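PDB 4YJ6: aryl acylamidase from bacterium CSBL00001, which probably hydrolyses the amide bond of N-acyl aromatic amines, releasing the aryl amine and a carboxylate, as a member of the amidase signature family. Local coordinates for residues 259-262 with 263-266; 320-323 with 324-328; 368-371 with 372-375; 475-478 with 479-483. One frame throughout, in Å; residues are numbered along the deposited sequence.

Interaction 1 (259-262 with 263-266)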
loop_
_atom_site.group_PDB
_atom_site.type_symbol
_atom_site.label_atom_id
_atom_site.label_comp_id
_atom_site.label_asym_id
_atom_site.label_seq_id
_atom_site.Cartn_x
_atom_site.Cartn_y
_atom_site.Cartn_z
ATOM N N THR A 259 0.852 18.795 -4.755
ATOM C CA THR A 259 0.289 19.102 -6.082
ATOM C C THR A 259 1.218 19.998 -6.894
ATOM O O THR A 259 1.086 20.093 -8.115
ATOM C CB THR A 259 -1.135 19.752 -6.002
ATOM O OG1 THR A 259 -1.041 21.060 -5.442
ATOM C CG2 THR A 259 -2.083 18.893 -5.169
ATOM N N SER A 260 2.151 20.664 -6.225
ATOM C CA SER A 260 3.048 21.584 -6.905
ATOM C C SER A 260 3.999 20.850 -7.855
ATOM O O SER A 260 4.557 21.455 -8.770
ATOM C CB SER A 260 3.849 22.441 -5.919
ATOM O OG SER A 260 4.853 21.675 -5.246
ATOM N N ALA A 261 4.177 19.560 -7.636
ATOM C CA ALA A 261 5.099 18.752 -8.440
ATOM C C ALA A 261 4.442 18.130 -9.676
ATOM O O ALA A 261 5.141 17.613 -10.564
ATOM C CB ALA A 261 5.665 17.641 -7.571
ATOM N N LEU A 262 3.115 18.172 -9.758
ATOM C CA LEU A 262 2.414 17.459 -10.839
ATOM C C LEU A 262 2.839 17.932 -12.228
ATOM O O LEU A 262 2.984 17.117 -13.128
ATOM C CB LEU A 262 0.888 17.604 -10.739
ATOM C CG LEU A 262 0.287 16.935 -9.492
ATOM C CD1 LEU A 262 -1.153 17.415 -9.267
ATOM C CD2 LEU A 262 0.416 15.400 -9.551
ATOM N N ALA A 263 3.056 19.227 -12.394
ATOM C CA ALA A 263 3.391 19.764 -13.723
ATOM C C ALA A 263 4.881 19.975 -13.956
ATOM O O ALA A 263 5.281 20.563 -14.972
ATOM C CB ALA A 263 2.646 21.093 -13.949
ATOM N N GLN A 264 5.718 19.503 -13.047
ATOM C CA GLN A 264 7.121 19.848 -13.064
ATOM C C GLN A 264 7.903 19.197 -14.217
ATOM O O GLN A 264 8.866 19.777 -14.714
ATOM C CB GLN A 264 7.709 19.384 -11.755
ATOM C CG GLN A 264 9.089 19.812 -11.527
ATOM C CD GLN A 264 9.419 19.687 -10.064
ATOM O OE1 GLN A 264 10.368 18.998 -9.702
ATOM N NE2 GLN A 264 8.614 20.340 -9.194
ATOM N N GLY A 265 7.518 17.983 -14.600
ATOM C CA GLY A 265 8.242 17.241 -15.631
ATOM C C GLY A 265 9.555 16.654 -15.109
ATOM O O GLY A 265 9.854 16.722 -13.910
ATOM N N VAL A 266 10.352 16.055 -16.003
ATOM C CA VAL A 266 11.592 15.386 -15.586
ATOM C C VAL A 266 12.752 15.795 -16.511
ATOM O O VAL A 266 13.776 15.129 -16.563
ATOM C CB VAL A 266 11.459 13.845 -15.637
ATOM C CG1 VAL A 266 10.383 13.370 -14.621
ATOM C CG2 VAL A 266 11.070 13.400 -17.033
HETATM O O HOH W 1 1.763 21.163 -10.609
HETATM O O HOH W 2 5.483 16.088 -13.813
#
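Gln264 folds back over Ala261 where the chain reverses, and this short overlap shows how a tight turn can have one firm side and one loose one. The firm side is backbone: Gln264 N donates to Ala261 O over 3.2 Å, nearly straight at the hydrogen (165°), although the donor stands well above the carbonyl plane. Gln264 CB presses on the same oxygen at 3.3 Å. Just before it, Leu262 N bonds to Thr259 O, so the chain enters the reversal through a single helix-like turn. Ala261 and Leu262 send their side chains into the protein, both touching Ile471 of helix 467-480, while Leu262 also meets Val231.

The outer side is much looser. With CG anti to the backbone N (chi1 -172°) and the rest of the chain extended, the Gln264 amide runs back alongside the preceding residues, yet NE2 comes no nearer than 3.9 Å to Ala261 CA. Ala263 is likewise exposed at the bend. Two waters join backbone groups too far apart to bond directly: one links Thr259 O (2.8 Å) to Ala263 N, the other Leu262 O to Gly265 N. Leu262 O is also reached by Arg479 of helix 467-480. Gly265 then takes a positive phi as the chain straightens. Together these features make a water-braced type I beta turn, Ala261 to Gln264, in the loop leading from helix 231-241 to strand 270-273.

Interaction 2 (320-323 with 324-328)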
loop_
_atom_site.group_PDB
_atom_site.type_symbol
_atom_site.label_atom_id
_atom_site.label_comp_id
_atom_site.label_asym_id
_atom_site.label_seq_id
_atom_site.Cartn_x
_atom_site.Cartn_y
_atom_site.Cartn_z
ATOM N N ASP A 320 14.978 -13.277 4.348
ATOM C CA ASP A 320 15.020 -13.868 5.688
ATOM C C ASP A 320 15.182 -12.786 6.774
ATOM O O ASP A 320 14.524 -12.840 7.817
ATOM C CB ASP A 320 16.187 -14.858 5.831
ATOM C CG ASP A 320 15.937 -16.209 5.152
ATOM O OD1 ASP A 320 14.793 -16.512 4.764
ATOM O OD2 ASP A 320 16.921 -16.985 5.026
ATOM N N ALA A 321 16.050 -11.806 6.528
ATOM C CA ALA A 321 16.251 -10.710 7.492
ATOM C C ALA A 321 14.971 -9.906 7.633
ATOM O O ALA A 321 14.572 -9.538 8.748
ATOM C CB ALA A 321 17.400 -9.775 7.038
ATOM N N TRP A 322 14.321 -9.604 6.514
ATOM C CA TRP A 322 13.008 -8.902 6.593
ATOM C C TRP A 322 11.994 -9.664 7.426
ATOM O O TRP A 322 11.339 -9.094 8.318
ATOM C CB TRP A 322 12.435 -8.701 5.187
ATOM C CG TRP A 322 11.137 -7.866 5.207
ATOM C CD1 TRP A 322 11.037 -6.489 5.147
ATOM C CD2 TRP A 322 9.798 -8.356 5.273
ATOM N NE1 TRP A 322 9.723 -6.117 5.189
ATOM C CE2 TRP A 322 8.940 -7.240 5.264
ATOM C CE3 TRP A 322 9.236 -9.642 5.373
ATOM C CZ2 TRP A 322 7.556 -7.363 5.331
ATOM C CZ3 TRP A 322 7.876 -9.775 5.444
ATOM C CH2 TRP A 322 7.030 -8.635 5.430
ATOM N N CYS A 323 11.886 -10.971 7.187
ATOM C CA CYS A 323 10.937 -11.779 7.951
ATOM C C CYS A 323 11.241 -11.762 9.430
ATOM O O CYS A 323 10.325 -11.669 10.251
ATOM C CB CYS A 323 10.927 -13.235 7.440
ATOM S SG CYS A 323 10.134 -13.430 5.814
ATOM N N ARG A 324 12.516 -11.873 9.802
ATOM C CA ARG A 324 12.839 -11.808 11.215
ATOM C C ARG A 324 12.520 -10.430 11.809
ATOM O O ARG A 324 12.013 -10.334 12.926
ATOM C CB ARG A 324 14.323 -12.142 11.444
ATOM C CG ARG A 324 14.633 -13.655 11.316
ATOM C CD ARG A 324 16.068 -13.954 11.754
ATOM N NE ARG A 324 17.032 -13.338 10.835
ATOM C CZ ARG A 324 17.558 -13.915 9.760
ATOM N NH1 ARG A 324 17.253 -15.188 9.411
ATOM N NH2 ARG A 324 18.395 -13.217 9.002
HETATM N N MSE A 325 12.844 -9.355 11.081
HETATM C CA MSE A 325 12.559 -8.013 11.596
HETATM C C MSE A 325 11.076 -7.750 11.811
HETATM O O MSE A 325 10.705 -7.130 12.807
HETATM C CB MSE A 325 13.149 -6.971 10.636
HETATM C CG MSE A 325 14.609 -6.984 10.752
HETATM SE SE MSE A 325 15.255 -5.959 9.228
HETATM C CE MSE A 325 14.545 -4.250 9.623
ATOM N N ILE A 326 10.226 -8.213 10.899
ATOM C CA ILE A 326 8.771 -8.071 11.058
ATOM C C ILE A 326 8.248 -8.997 12.163
ATOM O O ILE A 326 7.309 -8.684 12.913
ATOM C CB ILE A 326 8.050 -8.447 9.714
ATOM C CG1 ILE A 326 8.357 -7.380 8.664
ATOM C CG2 ILE A 326 6.504 -8.616 9.932
ATOM C CD1 ILE A 326 7.438 -6.132 8.776
ATOM N N ALA A 327 8.861 -10.165 12.258
ATOM C CA ALA A 327 8.385 -11.167 13.206
ATOM C C ALA A 327 8.551 -10.706 14.664
ATOM O O ALA A 327 7.753 -11.073 15.490
ATOM C CB ALA A 327 9.142 -12.516 12.979
ATOM N N ILE A 328 9.592 -9.934 14.996
ATOM C CA ILE A 328 9.825 -9.573 16.390
ATOM C C ILE A 328 8.638 -8.789 16.971
ATOM O O ILE A 328 8.063 -9.174 17.993
ATOM C CB ILE A 328 11.190 -8.841 16.590
ATOM C CG1 ILE A 328 12.332 -9.821 16.276
ATOM C CG2 ILE A 328 11.319 -8.329 18.036
ATOM C CD1 ILE A 328 13.708 -9.154 16.040
#
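Trp322 O accepts from Ile326 N over 2.9 Å, and Ala321 O receives Met325 N at the same length: these are the i to i+4 bonds of a regular alpha-helix, here within helix 315-339. Asp320 O and Cys323 O are engaged in the same way by Arg324 N and Ala327 N. The charged groups look elsewhere for their mates, Asp320 to Lys316 and Arg324 to Asp374 of helix 368-389. Because the Arg324 chain bends at chi3 (-66°), its guanidinium lies back over the helix, with Asp320 O 3.7 Å above the centre of its plane; NH1 meets Asp320 CB rather than the carboxylate.

On another side of the helix the contact is apolar. With CG anti to the backbone N (chi1 -175°), the Trp322 indole stands out from the helix, and Ile326, one turn on, lays CG1 over one ring face, 3.5 Å from the centroid of the six-membered ring and 16° off its normal, a CH-pi contact; CD1 follows at 3.7 Å from Trp322 CZ2. NE1 bonds to Gly184 O, fixing the ring from outside. An alanine here would remove the indole and is likely to open a gap beside Ile326 while leaving Gly184 O without its donor. The selenomethionine Met325 bends away toward Phe438, its CG 3.2 Å from Ala321 O. At the indole edge, in its plane, Cys323 SG lies 3.9 Å from Trp322 CE3.

Interaction 3 (368-371 with 372-375)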
loop_
_atom_site.group_PDB
_atom_site.type_symbol
_atom_site.label_atom_id
_atom_site.label_comp_id
_atom_site.label_asym_id
_atom_site.label_seq_id
_atom_site.Cartn_x
_atom_site.Cartn_y
_atom_site.Cartn_z
ATOM N N VAL A 368 21.040 -11.563 20.137
ATOM C CA VAL A 368 21.467 -10.211 19.842
ATOM C C VAL A 368 22.424 -10.256 18.633
ATOM O O VAL A 368 22.429 -9.332 17.841
ATOM C CB VAL A 368 22.092 -9.513 21.093
ATOM C CG1 VAL A 368 23.354 -10.224 21.552
ATOM C CG2 VAL A 368 22.380 -8.037 20.825
ATOM N N GLN A 369 23.190 -11.333 18.484
ATOM C CA GLN A 369 24.072 -11.473 17.314
ATOM C C GLN A 369 23.245 -11.492 16.028
ATOM O O GLN A 369 23.613 -10.858 15.051
ATOM C CB GLN A 369 24.924 -12.735 17.421
ATOM C CG GLN A 369 25.994 -12.651 18.527
ATOM C CD GLN A 369 25.444 -12.890 19.941
ATOM O OE1 GLN A 369 24.370 -13.473 20.127
ATOM N NE2 GLN A 369 26.187 -12.426 20.944
ATOM N N GLN A 370 22.119 -12.210 16.036
ATOM C CA GLN A 370 21.283 -12.294 14.848
ATOM C C GLN A 370 20.619 -10.956 14.544
ATOM O O GLN A 370 20.522 -10.546 13.378
ATOM C CB GLN A 370 20.189 -13.361 15.006
ATOM C CG GLN A 370 19.299 -13.492 13.773
ATOM C CD GLN A 370 20.060 -14.055 12.590
ATOM O OE1 GLN A 370 20.299 -15.264 12.521
ATOM N NE2 GLN A 370 20.464 -13.186 11.664
ATOM N N ILE A 371 20.116 -10.300 15.587
ATOM C CA ILE A 371 19.552 -8.967 15.444
ATOM C C ILE A 371 20.574 -8.025 14.815
ATOM O O ILE A 371 20.263 -7.307 13.856
ATOM C CB ILE A 371 19.097 -8.425 16.826
ATOM C CG1 ILE A 371 17.869 -9.199 17.298
ATOM C CG2 ILE A 371 18.784 -6.925 16.729
ATOM C CD1 ILE A 371 17.526 -8.892 18.752
ATOM N N SER A 372 21.813 -8.100 15.293
ATOM C CA SER A 372 22.875 -7.207 14.819
ATOM C C SER A 372 23.211 -7.512 13.369
ATOM O O SER A 372 23.473 -6.615 12.586
ATOM C CB SER A 372 24.142 -7.338 15.691
ATOM O OG SER A 372 23.849 -6.969 17.033
ATOM N N ALA A 373 23.228 -8.794 13.016
ATOM C CA ALA A 373 23.543 -9.173 11.645
ATOM C C ALA A 373 22.475 -8.628 10.691
ATOM O O ALA A 373 22.791 -8.186 9.587
ATOM C CB ALA A 373 23.647 -10.678 11.533
ATOM N N ASP A 374 21.214 -8.669 11.114
ATOM C CA ASP A 374 20.135 -8.152 10.270
ATOM C C ASP A 374 20.270 -6.633 10.126
ATOM O O ASP A 374 20.003 -6.088 9.053
ATOM C CB ASP A 374 18.766 -8.540 10.839
ATOM C CG ASP A 374 18.514 -10.051 10.736
ATOM O OD1 ASP A 374 19.288 -10.721 10.034
ATOM O OD2 ASP A 374 17.581 -10.570 11.359
ATOM N N GLN A 375 20.664 -5.960 11.201
ATOM C CA GLN A 375 20.886 -4.514 11.165
ATOM C C GLN A 375 22.034 -4.132 10.241
ATOM O O GLN A 375 21.973 -3.107 9.551
ATOM C CB GLN A 375 21.173 -3.995 12.573
ATOM C CG GLN A 375 19.917 -4.035 13.472
ATOM C CD GLN A 375 20.222 -3.806 14.939
ATOM O OE1 GLN A 375 21.373 -3.774 15.349
ATOM N NE2 GLN A 375 19.180 -3.676 15.737
#
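Gln370 crosses the carboxylate of Asp374 one helical turn further on, its NE2 3.2 Å from Asp374 OD1. With CG anti to the backbone N and a bend at chi2 (68°), the amide curls forward along the helix, and its plane is turned only 28° from that of the carboxylate. The N-H points poorly, however, at 127°, and the bond is weak. Asp374 CG also sits 3.4 Å from Gln370 O, so the acid rests against the turn that carries its partner. The main mate of OD1 is the guanidinium of Arg324, and the amide is thus an accessory to a charge pair. An alanine in place of Asp374 would probably leave Arg324 without that counter-charge and the Gln370 amide free to turn.

A different device serves the first turn, where Val368 O is gripped twice by Ser372: the backbone N and OG each donate over 2.9 Å and approach from opposite faces of the carbonyl plane. A serine hydroxyl bonding to the carbonyl four residues back is a familiar habit of helices. Further round, Ile371 and Gln375 lie side by side, pointing the same way; the Gln375 amide meets a methyl group, NE2 lying 3.4 Å from Ile371 CG2, while Gln375 CG passes 3.3 Å from Ile371 O. Ser367, just ahead of this turn, bonds through OG to Gln370 N. The whole segment opens helix 368-389 at the protein surface, with the Gln370 and Asp374 side facing helix 315-339, where Asp374 touches Ala321.

Interaction 4 (475-478 with 479-483)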
loop_
_atom_site.group_PDB
_atom_site.type_symbol
_atom_site.label_atom_id
_atom_site.label_comp_id
_atom_site.label_asym_id
_atom_site.label_seq_id
_atom_site.Cartn_x
_atom_site.Cartn_y
_atom_site.Cartn_z
ATOM N N ALA A 475 3.746 11.701 -12.462
ATOM C CA ALA A 475 2.755 12.434 -13.259
ATOM C C ALA A 475 3.245 12.562 -14.704
ATOM O O ALA A 475 2.450 12.540 -15.621
ATOM C CB ALA A 475 2.471 13.821 -12.674
ATOM N N ALA A 476 4.544 12.747 -14.875
ATOM C CA ALA A 476 5.106 12.841 -16.231
ATOM C C ALA A 476 4.872 11.529 -16.987
ATOM O O ALA A 476 4.474 11.512 -18.183
ATOM C CB ALA A 476 6.578 13.182 -16.135
ATOM N N PHE A 477 5.113 10.408 -16.315
ATOM C CA PHE A 477 4.888 9.097 -16.935
ATOM C C PHE A 477 3.390 8.902 -17.215
ATOM O O PHE A 477 3.012 8.380 -18.247
ATOM C CB PHE A 477 5.430 7.984 -16.027
ATOM C CG PHE A 477 5.333 6.617 -16.621
ATOM C CD1 PHE A 477 6.299 6.182 -17.518
ATOM C CD2 PHE A 477 4.266 5.774 -16.301
ATOM C CE1 PHE A 477 6.204 4.907 -18.103
ATOM C CE2 PHE A 477 4.166 4.493 -16.850
ATOM C CZ PHE A 477 5.133 4.055 -17.759
ATOM N N GLU A 478 2.523 9.339 -16.302
ATOM C CA GLU A 478 1.101 9.175 -16.459
ATOM C C GLU A 478 0.614 9.893 -17.719
ATOM O O GLU A 478 -0.266 9.382 -18.418
ATOM C CB GLU A 478 0.403 9.770 -15.209
ATOM C CG GLU A 478 -1.104 9.597 -15.182
ATOM C CD GLU A 478 -1.683 10.258 -13.936
ATOM O OE1 GLU A 478 -1.277 11.397 -13.635
ATOM O OE2 GLU A 478 -2.529 9.630 -13.305
ATOM N N ARG A 479 1.161 11.068 -17.991
ATOM C CA ARG A 479 0.755 11.831 -19.175
ATOM C C ARG A 479 1.235 11.138 -20.454
ATOM O O ARG A 479 0.500 11.054 -21.441
ATOM C CB ARG A 479 1.350 13.221 -19.144
ATOM C CG ARG A 479 0.666 14.142 -18.125
ATOM C CD ARG A 479 1.130 15.574 -18.301
ATOM N NE ARG A 479 2.529 15.764 -17.906
ATOM C CZ ARG A 479 2.936 16.021 -16.662
ATOM N NH1 ARG A 479 2.051 16.150 -15.693
ATOM N NH2 ARG A 479 4.228 16.197 -16.399
ATOM N N ALA A 480 2.476 10.662 -20.415
ATOM C CA ALA A 480 3.135 10.125 -21.632
ATOM C C ALA A 480 2.766 8.675 -21.916
ATOM O O ALA A 480 2.797 8.221 -23.072
ATOM C CB ALA A 480 4.628 10.252 -21.496
ATOM N N SER A 481 2.444 7.941 -20.862
ATOM C CA SER A 481 2.137 6.516 -20.940
ATOM C C SER A 481 0.943 6.191 -20.050
ATOM O O SER A 481 1.067 5.510 -19.029
ATOM C CB SER A 481 3.384 5.717 -20.500
ATOM O OG SER A 481 3.185 4.295 -20.557
ATOM N N PRO A 482 -0.235 6.688 -20.436
ATOM C CA PRO A 482 -1.420 6.496 -19.612
ATOM C C PRO A 482 -1.794 5.042 -19.404
ATOM O O PRO A 482 -1.520 4.170 -20.245
ATOM C CB PRO A 482 -2.528 7.227 -20.382
ATOM C CG PRO A 482 -1.997 7.420 -21.773
ATOM C CD PRO A 482 -0.503 7.505 -21.638
ATOM N N TRP A 483 -2.419 4.795 -18.255
ATOM C CA TRP A 483 -2.905 3.483 -17.900
ATOM C C TRP A 483 -4.419 3.470 -17.680
ATOM O O TRP A 483 -4.988 2.414 -17.429
ATOM C CB TRP A 483 -2.204 2.963 -16.640
ATOM C CG TRP A 483 -2.432 3.817 -15.391
ATOM C CD1 TRP A 483 -3.527 3.806 -14.564
ATOM C CD2 TRP A 483 -1.508 4.751 -14.834
ATOM N NE1 TRP A 483 -3.334 4.695 -13.518
ATOM C CE2 TRP A 483 -2.110 5.289 -13.660
ATOM C CE3 TRP A 483 -0.234 5.198 -15.212
ATOM C CZ2 TRP A 483 -1.484 6.258 -12.870
ATOM C CZ3 TRP A 483 0.405 6.156 -14.407
ATOM C CH2 TRP A 483 -0.239 6.680 -13.248
HETATM O O HOH W 3 4.609 13.901 -19.652
#
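The last turn of helix 467-480 is closed by backbone bonds from Arg479 N to Ala475 O, Ala480 N to Ala476 O and Ser481 N to Phe477 O, the last only 2.7 Å long, before Ser481 leaves helical geometry. Two aromatic contacts follow the bend in the chain. Ser481 lies over one face of the Phe477 ring in a CH-pi contact, with CB 3.8 Å from the centroid and 17° off the normal, and OG 3.4 Å from Phe477 CZ. Beyond Pro482 the chain brings Trp483 back beside Glu478, whose CG sits over the six-membered ring in a second CH-pi contact, 4.0 Å from its centroid. The extended Glu478 chain continues across the indole, its carboxylate inclined by 26° to the ring, and OE2 is held by Val231 N. Trp483 is anchored in turn by NE1 to Arg229 O. Its chi1 of 62° sets CG between the backbone N and the carbonyl carbon, and from there the indole edge faces that of Phe477, Trp483 CZ3 to Phe477 CD2 at 4.3 Å.

Arg479 folds in the other direction. Its guanidinium covers the preceding turn, with Ala475 O 3.6 Å above the plane over its centre and NH2 3.5 Å from Ala476 CA, while NH1 bonds to Leu262 O. A water accepts from NE and donates to Ala476 O. Pro482, having no N-H, cannot continue the bonding to Glu478 O. This is a helix C-terminus ended by a following proline, with the exit chain pinned back by aromatic contacts.

How the interactions relate
All four interactions are local, yet their chemistry follows their place in the fold. Interaction 2 is buried and relies on an aromatic face; interaction 3, at the surface, uses amides, a hydroxyl and a carboxylate. They join helices 315-339 and 368-389 through Arg324 NH2 and Asp374 OD1, 2.8 Å apart in a salt bridge. Interactions 1 and 4 form another touching pair, their centres about 12 Å apart: a solvent-facing, water-bridged turn lies against a partly buried helix end, with Val266 CG1 packed on Ala476 CB. The centres of interactions 1 and 2 are about 37 Å apart, on opposite sides of the chain's centre. In interactions 2 and 4 alike, an arginine guanidinium lies over a carbonyl oxygen four residues earlier.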